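Local atomic coordinates of amorpha-4,11-diene synthase (Artemisia annua, PDB entry 4GAX), a protein that belongs to the sesquiterpene synthases, lyases that cyclise farnesyl diphosphate, and here probably makes amorphadiene- or bisabolol-type products with a specificity altered by engineering. Residues D39-V44 / L556-M561; P228-Q233 / K238-L243; D432-E437 / R519-A524. One frame throughout, in Å; residues are numbered along the deposited sequence.

Contact 1. Residues D39-V44 / L556-M561; sequences DQFLIV and LLVYPM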
loop_
_atom_site.group_PDB
_atom_site.type_symbol
_atom_site.label_atom_id
_atom_site.label_comp_id
_atom_site.label_asym_id
_atom_site.label_seq_id
_atom_site.Cartn_x
_atom_site.Cartn_y
_atom_site.Cartn_z
ATOM N N ASP A 39 14.565 -9.035 -20.124
ATOM C CA ASP A 39 13.547 -10.035 -20.455
ATOM C C ASP A 39 13.372 -11.128 -19.386
ATOM O O ASP A 39 12.739 -12.163 -19.647
ATOM C CB ASP A 39 13.862 -10.683 -21.811
ATOM C CG ASP A 39 13.738 -9.706 -22.974
ATOM O OD1 ASP A 39 14.548 -9.807 -23.924
ATOM O OD2 ASP A 39 12.827 -8.846 -22.942
ATOM N N GLN A 40 13.914 -10.896 -18.191
ATOM C CA GLN A 40 13.956 -11.934 -17.156
ATOM C C GLN A 40 12.577 -12.354 -16.628
ATOM O O GLN A 40 12.415 -13.456 -16.084
ATOM C CB GLN A 40 14.852 -11.503 -15.987
ATOM C CG GLN A 40 14.219 -10.492 -15.034
ATOM C CD GLN A 40 15.182 -10.031 -13.944
ATOM O OE1 GLN A 40 15.910 -9.047 -14.111
ATOM N NE2 GLN A 40 15.187 -10.741 -12.823
ATOM N N PHE A 41 11.584 -11.483 -16.784
ATOM C CA PHE A 41 10.248 -11.793 -16.282
ATOM C C PHE A 41 9.280 -12.249 -17.367
ATOM O O PHE A 41 8.140 -12.606 -17.063
ATOM C CB PHE A 41 9.637 -10.584 -15.556
ATOM C CG PHE A 41 10.415 -10.130 -14.346
ATOM C CD1 PHE A 41 10.535 -10.951 -13.227
ATOM C CD2 PHE A 41 10.995 -8.864 -14.313
ATOM C CE1 PHE A 41 11.235 -10.522 -12.098
ATOM C CE2 PHE A 41 11.701 -8.433 -13.198
ATOM C CZ PHE A 41 11.816 -9.260 -12.083
ATOM N N LEU A 42 9.719 -12.232 -18.624
ATOM C CA LEU A 42 8.823 -12.498 -19.757
ATOM C C LEU A 42 8.270 -13.928 -19.736
ATOM O O LEU A 42 7.058 -14.149 -19.810
ATOM C CB LEU A 42 9.544 -12.221 -21.085
ATOM C CG LEU A 42 8.694 -12.057 -22.354
ATOM C CD1 LEU A 42 8.486 -13.377 -23.084
ATOM C CD2 LEU A 42 7.346 -11.404 -22.047
ATOM N N ILE A 43 9.178 -14.891 -19.646
ATOM C CA ILE A 43 8.816 -16.292 -19.523
ATOM C C ILE A 43 9.200 -16.748 -18.125
ATOM O O ILE A 43 10.320 -16.490 -17.664
ATOM C CB ILE A 43 9.564 -17.169 -20.556
ATOM C CG1 ILE A 43 9.238 -16.716 -21.985
ATOM C CG2 ILE A 43 9.209 -18.640 -20.361
ATOM C CD1 ILE A 43 7.776 -16.889 -22.371
ATOM N N VAL A 44 8.274 -17.412 -17.442
ATOM C CA VAL A 44 8.575 -17.947 -16.121
ATOM C C VAL A 44 8.749 -19.464 -16.165
ATOM O O VAL A 44 7.971 -20.181 -16.803
ATOM C CB VAL A 44 7.540 -17.490 -15.062
ATOM C CG1 VAL A 44 7.028 -18.656 -14.226
ATOM C CG2 VAL A 44 8.157 -16.431 -14.177
ATOM N N LEU A 556 10.825 -9.262 -3.452
ATOM C CA LEU A 556 9.477 -9.789 -3.686
ATOM C C LEU A 556 9.370 -10.741 -4.889
ATOM O O LEU A 556 8.654 -11.755 -4.837
ATOM C CB LEU A 556 8.471 -8.628 -3.822
ATOM C CG LEU A 556 7.723 -8.268 -2.540
ATOM C CD1 LEU A 556 8.687 -7.859 -1.463
ATOM C CD2 LEU A 556 6.631 -7.182 -2.754
ATOM N N LEU A 557 10.079 -10.437 -5.970
ATOM C CA LEU A 557 9.857 -11.176 -7.213
ATOM C C LEU A 557 10.990 -12.103 -7.656
ATOM O O LEU A 557 10.772 -13.015 -8.457
ATOM C CB LEU A 557 9.534 -10.187 -8.345
ATOM C CG LEU A 557 8.287 -9.339 -8.092
ATOM C CD1 LEU A 557 8.037 -8.423 -9.273
ATOM C CD2 LEU A 557 7.076 -10.217 -7.830
ATOM N N VAL A 558 12.199 -11.877 -7.159
ATOM C CA VAL A 558 13.343 -12.611 -7.699
ATOM C C VAL A 558 13.898 -13.702 -6.768
ATOM O O VAL A 558 14.035 -14.862 -7.170
ATOM C CB VAL A 558 14.448 -11.637 -8.146
ATOM C CG1 VAL A 558 15.687 -12.391 -8.615
ATOM C CG2 VAL A 558 13.913 -10.727 -9.251
ATOM N N TYR A 559 14.187 -13.349 -5.520
ATOM C CA TYR A 559 14.775 -14.325 -4.603
ATOM C C TYR A 559 13.684 -15.113 -3.885
ATOM O O TYR A 559 12.837 -14.525 -3.196
ATOM C CB TYR A 559 15.650 -13.642 -3.550
ATOM C CG TYR A 559 16.772 -12.793 -4.092
ATOM C CD1 TYR A 559 16.848 -11.439 -3.791
ATOM C CD2 TYR A 559 17.774 -13.349 -4.878
ATOM C CE1 TYR A 559 17.884 -10.657 -4.275
ATOM C CE2 TYR A 559 18.815 -12.574 -5.369
ATOM C CZ TYR A 559 18.860 -11.227 -5.061
ATOM O OH TYR A 559 19.886 -10.448 -5.542
ATOM N N PRO A 560 13.698 -16.448 -4.045
ATOM C CA PRO A 560 12.806 -17.341 -3.295
ATOM C C PRO A 560 13.347 -17.557 -1.876
ATOM O O PRO A 560 14.528 -17.279 -1.642
ATOM C CB PRO A 560 12.896 -18.650 -4.082
ATOM C CG PRO A 560 14.270 -18.630 -4.669
ATOM C CD PRO A 560 14.565 -17.187 -4.983
ATOM N N MET A 561 12.501 -18.014 -0.953
ATOM C CA MET A 561 12.944 -18.382 0.395
ATOM C C MET A 561 13.755 -19.659 0.302
ATOM O O MET A 561 13.478 -20.513 -0.539
ATOM C CB MET A 561 11.761 -18.662 1.326
ATOM C CG MET A 561 10.945 -17.466 1.742
ATOM S SD MET A 561 11.886 -16.174 2.565
ATOM C CE MET A 561 12.865 -17.113 3.733
#

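Contact 2. Residues P228-Q233 / K238-L243; sequences PFYEQQ and KTLIKL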
loop_
_atom_site.group_PDB
_atom_site.type_symbol
_atom_site.label_atom_id
_atom_site.label_comp_id
_atom_site.label_asym_id
_atom_site.label_seq_id
_atom_site.Cartn_x
_atom_site.Cartn_y
_atom_site.Cartn_z
ATOM N N PRO A 228 12.899 -14.424 8.028
ATOM C CA PRO A 228 14.208 -14.842 8.560
ATOM C C PRO A 228 14.417 -14.471 10.025
ATOM O O PRO A 228 15.058 -15.236 10.752
ATOM C CB PRO A 228 15.214 -14.070 7.685
ATOM C CG PRO A 228 14.435 -12.877 7.177
ATOM C CD PRO A 228 13.046 -13.424 6.949
ATOM N N PHE A 229 13.921 -13.313 10.456
ATOM C CA PHE A 229 14.053 -12.971 11.864
ATOM C C PHE A 229 13.316 -14.012 12.711
ATOM O O PHE A 229 13.838 -14.484 13.727
ATOM C CB PHE A 229 13.542 -11.558 12.176
ATOM C CG PHE A 229 13.447 -11.271 13.655
ATOM C CD1 PHE A 229 14.574 -10.925 14.378
ATOM C CD2 PHE A 229 12.234 -11.375 14.323
ATOM C CE1 PHE A 229 14.503 -10.682 15.739
ATOM C CE2 PHE A 229 12.156 -11.136 15.687
ATOM C CZ PHE A 229 13.299 -10.787 16.393
ATOM N N TYR A 230 12.108 -14.384 12.290
ATOM C CA TYR A 230 11.310 -15.326 13.085
ATOM C C TYR A 230 12.016 -16.685 13.141
ATOM O O TYR A 230 12.101 -17.318 14.192
ATOM C CB TYR A 230 9.894 -15.471 12.499
ATOM C CG TYR A 230 8.962 -16.324 13.347
ATOM C CD1 TYR A 230 8.358 -15.811 14.496
ATOM C CD2 TYR A 230 8.692 -17.646 13.001
ATOM C CE1 TYR A 230 7.498 -16.599 15.280
ATOM C CE2 TYR A 230 7.846 -18.436 13.774
ATOM C CZ TYR A 230 7.247 -17.907 14.904
ATOM O OH TYR A 230 6.419 -18.702 15.667
ATOM N N GLU A 231 12.551 -17.111 12.000
ATOM C CA GLU A 231 13.133 -18.433 11.881
ATOM C C GLU A 231 14.316 -18.590 12.821
ATOM O O GLU A 231 14.594 -19.691 13.295
ATOM C CB GLU A 231 13.557 -18.712 10.428
ATOM C CG GLU A 231 14.195 -20.084 10.234
ATOM C CD GLU A 231 14.445 -20.428 8.777
ATOM O OE1 GLU A 231 14.643 -19.500 7.956
ATOM O OE2 GLU A 231 14.437 -21.636 8.453
ATOM N N GLN A 232 14.985 -17.480 13.124
ATOM C CA GLN A 232 16.172 -17.520 13.970
ATOM C C GLN A 232 15.882 -17.260 15.455
ATOM O O GLN A 232 16.785 -17.334 16.298
ATOM C CB GLN A 232 17.251 -16.561 13.435
ATOM C CG GLN A 232 16.905 -15.080 13.501
ATOM C CD GLN A 232 17.156 -14.473 14.876
ATOM O OE1 GLN A 232 18.248 -14.598 15.441
ATOM N NE2 GLN A 232 16.133 -13.824 15.427
ATOM N N GLN A 233 14.631 -16.951 15.777
ATOM C CA GLN A 233 14.250 -16.769 17.177
ATOM C C GLN A 233 14.192 -18.103 17.907
ATOM O O GLN A 233 13.581 -19.057 17.414
ATOM C CB GLN A 233 12.894 -16.092 17.275
ATOM C CG GLN A 233 12.923 -14.601 17.199
ATOM C CD GLN A 233 11.631 -14.024 17.723
ATOM O OE1 GLN A 233 10.544 -14.410 17.277
ATOM N NE2 GLN A 233 11.731 -13.127 18.707
ATOM N N LYS A 238 7.983 -24.054 14.873
ATOM C CA LYS A 238 8.579 -24.700 13.715
ATOM C C LYS A 238 7.539 -24.941 12.626
ATOM O O LYS A 238 7.846 -24.899 11.429
ATOM C CB LYS A 238 9.238 -26.018 14.121
ATOM C CG LYS A 238 10.393 -25.860 15.115
ATOM C CD LYS A 238 10.988 -27.217 15.479
ATOM C CE LYS A 238 12.398 -27.080 16.056
ATOM N NZ LYS A 238 12.412 -26.328 17.341
ATOM N N THR A 239 6.301 -25.186 13.033
ATOM C CA THR A 239 5.245 -25.400 12.048
ATOM C C THR A 239 4.927 -24.125 11.284
ATOM O O THR A 239 4.800 -24.157 10.063
ATOM C CB THR A 239 3.967 -25.933 12.692
ATOM O OG1 THR A 239 4.161 -27.313 13.015
ATOM C CG2 THR A 239 2.781 -25.802 11.739
ATOM N N LEU A 240 4.784 -23.007 11.991
ATOM C CA LEU A 240 4.471 -21.746 11.321
ATOM C C LEU A 240 5.554 -21.342 10.328
ATOM O O LEU A 240 5.253 -20.890 9.220
ATOM C CB LEU A 240 4.297 -20.601 12.324
ATOM C CG LEU A 240 3.015 -20.422 13.127
ATOM C CD1 LEU A 240 3.155 -19.148 13.969
ATOM C CD2 LEU A 240 1.801 -20.327 12.207
ATOM N N ILE A 241 6.815 -21.465 10.728
ATOM C CA ILE A 241 7.890 -21.014 9.848
ATOM C C ILE A 241 7.995 -21.911 8.622
ATOM O O ILE A 241 8.250 -21.422 7.511
ATOM C CB ILE A 241 9.268 -20.877 10.566
ATOM C CG1 ILE A 241 10.255 -20.119 9.662
ATOM C CG2 ILE A 241 9.843 -22.237 10.940
ATOM C CD1 ILE A 241 9.763 -18.734 9.257
ATOM N N LYS A 242 7.769 -23.212 8.802
ATOM C CA LYS A 242 7.818 -24.120 7.656
ATOM C C LYS A 242 6.741 -23.756 6.639
ATOM O O LYS A 242 6.996 -23.662 5.428
ATOM C CB LYS A 242 7.641 -25.565 8.110
ATOM C CG LYS A 242 7.869 -26.572 6.999
ATOM C CD LYS A 242 7.544 -27.985 7.457
ATOM C CE LYS A 242 8.099 -29.013 6.483
ATOM N NZ LYS A 242 7.572 -30.372 6.780
ATOM N N LEU A 243 5.534 -23.532 7.145
ATOM C CA LEU A 243 4.413 -23.139 6.311
ATOM C C LEU A 243 4.635 -21.782 5.651
ATOM O O LEU A 243 4.341 -21.600 4.460
ATOM C CB LEU A 243 3.143 -23.074 7.167
ATOM C CG LEU A 243 1.872 -22.596 6.468
ATOM C CD1 LEU A 243 1.553 -23.470 5.263
ATOM C CD2 LEU A 243 0.723 -22.600 7.444
#

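Contact 3. Residues D432-E437 / R519-A524; sequences DIVTKE and RPLLVA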
loop_
_atom_site.group_PDB
_atom_site.type_symbol
_atom_site.label_atom_id
_atom_site.label_comp_id
_atom_site.label_asym_id
_atom_site.label_seq_id
_atom_site.Cartn_x
_atom_site.Cartn_y
_atom_site.Cartn_z
ATOM N N ASP A 432 -16.860 -8.730 -7.030
ATOM C CA ASP A 432 -17.702 -9.647 -6.251
ATOM C C ASP A 432 -18.172 -9.078 -4.912
ATOM O O ASP A 432 -19.183 -9.530 -4.366
ATOM C CB ASP A 432 -16.964 -10.958 -6.009
ATOM C CG ASP A 432 -15.523 -10.738 -5.612
ATOM O OD1 ASP A 432 -14.860 -9.890 -6.251
ATOM O OD2 ASP A 432 -15.055 -11.399 -4.660
ATOM N N ILE A 433 -17.449 -8.093 -4.382
ATOM C CA ILE A 433 -17.784 -7.529 -3.073
ATOM C C ILE A 433 -18.161 -6.039 -3.090
ATOM O O ILE A 433 -18.674 -5.507 -2.095
ATOM C CB ILE A 433 -16.646 -7.744 -2.041
ATOM C CG1 ILE A 433 -15.445 -6.854 -2.364
ATOM C CG2 ILE A 433 -16.239 -9.211 -1.974
ATOM C CD1 ILE A 433 -14.549 -6.594 -1.164
ATOM N N VAL A 434 -17.915 -5.359 -4.206
ATOM C CA VAL A 434 -18.287 -3.947 -4.300
ATOM C C VAL A 434 -19.798 -3.748 -4.131
ATOM O O VAL A 434 -20.601 -4.495 -4.682
ATOM C CB VAL A 434 -17.810 -3.289 -5.615
ATOM C CG1 VAL A 434 -16.318 -3.141 -5.603
ATOM C CG2 VAL A 434 -18.238 -4.106 -6.802
ATOM N N THR A 435 -20.167 -2.748 -3.339
ATOM C CA THR A 435 -21.560 -2.389 -3.132
ATOM C C THR A 435 -21.821 -1.076 -3.849
ATOM O O THR A 435 -20.876 -0.367 -4.205
ATOM C CB THR A 435 -21.863 -2.159 -1.643
ATOM O OG1 THR A 435 -20.958 -1.179 -1.121
ATOM C CG2 THR A 435 -21.718 -3.454 -0.849
ATOM N N LYS A 436 -23.093 -0.738 -4.044
ATOM C CA LYS A 436 -23.437 0.578 -4.573
ATOM C C LYS A 436 -22.945 1.626 -3.575
ATOM O O LYS A 436 -22.519 2.718 -3.956
ATOM C CB LYS A 436 -24.948 0.703 -4.787
ATOM C CG LYS A 436 -25.368 1.818 -5.748
ATOM C CD LYS A 436 -26.894 1.950 -5.813
ATOM C CE LYS A 436 -27.361 2.730 -7.047
ATOM N NZ LYS A 436 -28.851 2.892 -7.107
ATOM N N GLU A 437 -22.974 1.261 -2.295
ATOM C CA GLU A 437 -22.548 2.144 -1.212
ATOM C C GLU A 437 -21.067 2.478 -1.304
ATOM O O GLU A 437 -20.657 3.582 -0.952
ATOM C CB GLU A 437 -22.854 1.527 0.162
ATOM C CG GLU A 437 -24.337 1.514 0.536
ATOM C CD GLU A 437 -25.177 0.619 -0.371
ATOM O OE1 GLU A 437 -24.637 -0.385 -0.888
ATOM O OE2 GLU A 437 -26.377 0.927 -0.575
ATOM N N ARG A 519 -14.515 -4.040 3.960
ATOM C CA ARG A 519 -13.157 -4.073 4.511
ATOM C C ARG A 519 -12.019 -4.423 3.554
ATOM O O ARG A 519 -10.948 -3.805 3.628
ATOM C CB ARG A 519 -13.070 -4.954 5.757
ATOM C CG ARG A 519 -12.728 -4.135 6.975
ATOM C CD ARG A 519 -12.456 -4.973 8.207
ATOM N NE ARG A 519 -11.091 -5.484 8.234
ATOM C CZ ARG A 519 -10.003 -4.730 8.373
ATOM N NH1 ARG A 519 -10.093 -3.404 8.472
ATOM N NH2 ARG A 519 -8.816 -5.306 8.400
ATOM N N PRO A 520 -12.221 -5.426 2.677
ATOM C CA PRO A 520 -11.072 -5.785 1.835
ATOM C C PRO A 520 -10.699 -4.664 0.873
ATOM O O PRO A 520 -9.535 -4.596 0.447
ATOM C CB PRO A 520 -11.557 -7.027 1.067
ATOM C CG PRO A 520 -12.650 -7.596 1.924
ATOM C CD PRO A 520 -13.329 -6.397 2.543
ATOM N N LEU A 521 -11.655 -3.794 0.553
ATOM C CA LEU A 521 -11.359 -2.637 -0.300
ATOM C C LEU A 521 -10.699 -1.528 0.513
ATOM O O LEU A 521 -9.842 -0.777 0.004
ATOM C CB LEU A 521 -12.647 -2.116 -0.948
ATOM C CG LEU A 521 -13.202 -2.982 -2.080
ATOM C CD1 LEU A 521 -14.576 -2.475 -2.494
ATOM C CD2 LEU A 521 -12.237 -2.960 -3.270
ATOM N N LEU A 522 -11.088 -1.424 1.785
ATOM C CA LEU A 522 -10.498 -0.412 2.660
ATOM C C LEU A 522 -9.034 -0.774 2.869
ATOM O O LEU A 522 -8.155 0.112 2.858
ATOM C CB LEU A 522 -11.248 -0.346 3.996
ATOM C CG LEU A 522 -10.674 0.652 5.002
ATOM C CD1 LEU A 522 -10.672 2.043 4.400
ATOM C CD2 LEU A 522 -11.466 0.637 6.313
ATOM N N VAL A 523 -8.774 -2.076 3.033
ATOM C CA VAL A 523 -7.416 -2.583 3.225
ATOM C C VAL A 523 -6.596 -2.247 1.980
ATOM O O VAL A 523 -5.447 -1.816 2.088
ATOM C CB VAL A 523 -7.406 -4.112 3.512
ATOM C CG1 VAL A 523 -5.991 -4.713 3.365
ATOM C CG2 VAL A 523 -7.987 -4.400 4.911
ATOM N N ALA A 524 -7.202 -2.413 0.802
ATOM C CA ALA A 524 -6.531 -2.070 -0.458
ATOM C C ALA A 524 -6.180 -0.593 -0.487
ATOM O O ALA A 524 -5.082 -0.227 -0.884
ATOM C CB ALA A 524 -7.424 -2.415 -1.666
#

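Contact 1. Residues D39-V44 / L556-M561
Phe41 points the far end of its ring at Val558, whose CG2 methyl lies at the ring edge, close to the ring plane, 3.8 Å from CZ. The same methyl is 3.9 Å from CE1, which makes it an end stop for the aromatic group. Val558 puts it there by setting CG1 anti to the backbone N (chi1 176°), a choice that leaves CG2 beside that nitrogen and directed at the ring. Leu557 adds a looser touch, with its CB 4.1 Å from Phe41 CE1, and the two side chains cross at nearly a right angle. In the all-helical fold of plant sesquiterpene synthases, this contact brings a loop near the N-terminus, ahead of helix 52-71, against the end of the last helix, 547-557. Arg256 and Leu259 of helix 238-269 also touch the Phe41 side chain, and Leu557 O accepts a bond from Arg256 NH1, which ties both segments to that one long helix. Gln40 lays its aliphatic part on the aromatic group. CG of Gln40 stands 3.6 Å above the Phe41 ring plane, over its centre, and the chain then runs extended toward Val558 (chi2 -176°).

Contact 2. Residues P228-Q233 / K238-L243
The short segments 228-232 and 238-243, parts of two longer helices, run at 150° to each other, their axes approaching to 10.0 Å, and draw closest at Glu231 and Ile241, whose CA atoms are 6.2 Å apart. Together with the short turn between them they form a helical hairpin. Ile241 is its wedge. With CG1 anti to the backbone N (chi1 -168°), its longer branch enters between two side chains of the facing helix: CG1 lies 3.7 Å from Glu231 CB, while CD1 comes to the edge of the Tyr230 ring, near its plane, 4.0 Å from CD2. The tyrosine and isoleucine side chains lie alongside each other, running opposite ways. With an alanine here in place of Ile241, the Tyr230 ring edge and the Glu231 CB and CG would probably lose their packing partner, leaving a gap between the helices. Tyr230 OH lies 3.7 Å from Leu240 CD1 and accepts from the backbone N of Asn237, in the link between the helices. Beyond its methylenes, the Glu231 carboxylate forms a salt bridge with Lys245, further along the facing helix. Gln232 NE2 donates to Phe229 O at 2.9 Å, meeting a lone pair in the carbonyl plane.

Contact 3. Residues D432-E437 / R519-A524
Pro520 O is gripped by two donors: the backbone N of Ala524, 3.2 Å away in the first turns of helix 519-535, and Arg293 NH1 from a neighbouring part of the chain. The same stretch of helix has a shorter bond from Val523 N to Arg519 O, at 2.8 Å. A proline is tolerated in the first turn, where a backbone N-H has no carbonyl one turn earlier within the helix to bond. This turn presents the Pro520 ring and the Leu521 side chain to the loop at Ile433 and Val434, and the contact across is wholly apolar. Ile433 touches both helix residues. Its CG1 sits between the backbone N and the carbonyl carbon (chi1 71°), and the outer bond then extends so that CD1 comes to rest against the pyrrolidine ring, 3.8 Å from both CB and CG of Pro520. That one methyl also bridges to the next residue, lying 4.0 Å from Leu521 CG. Val434 meets the same leucine further out: its CG1 is 3.6 Å from Leu521 CD1, a snug methyl-to-methyl meeting. The two loop residues thus share Leu521, one at its branch point and the other at a branch end. Thr435 closes the loop as N-cap of helix 436-443, with OG1 bonded to Ala438 N. Within the helical fold of the terpene synthase family, the loop carrying Ile433 and Val434 joins helix 419-429 to helix 436-443 and leans on the start of helix 519-535. Tyr427 of helix 419-429 touches both Val434 and Leu521, so helix 419-429, the loop and the start of helix 519-535 meet here.

None of the three contacts has a hydrogen bond across it; each relies on apolar side chains, while polar ends such as Tyr230 OH and the Glu231 carboxylate find partners outside the paired segments. Contact 2 is the most buried, although it lies far from the centre of the chain, whereas contacts 1 and 3 are partly buried and join a loop to a helix end. Helix 238-269 connects the first two: it carries one side of contact 2 and touches Phe41 in contact 1. Contact 3 is linked to contact 1 by sequence, since helices 519-535 and 547-557 follow each other. Aromatic rings serve contacts 1 and 2, while contact 3 uses aliphatic branches and a proline.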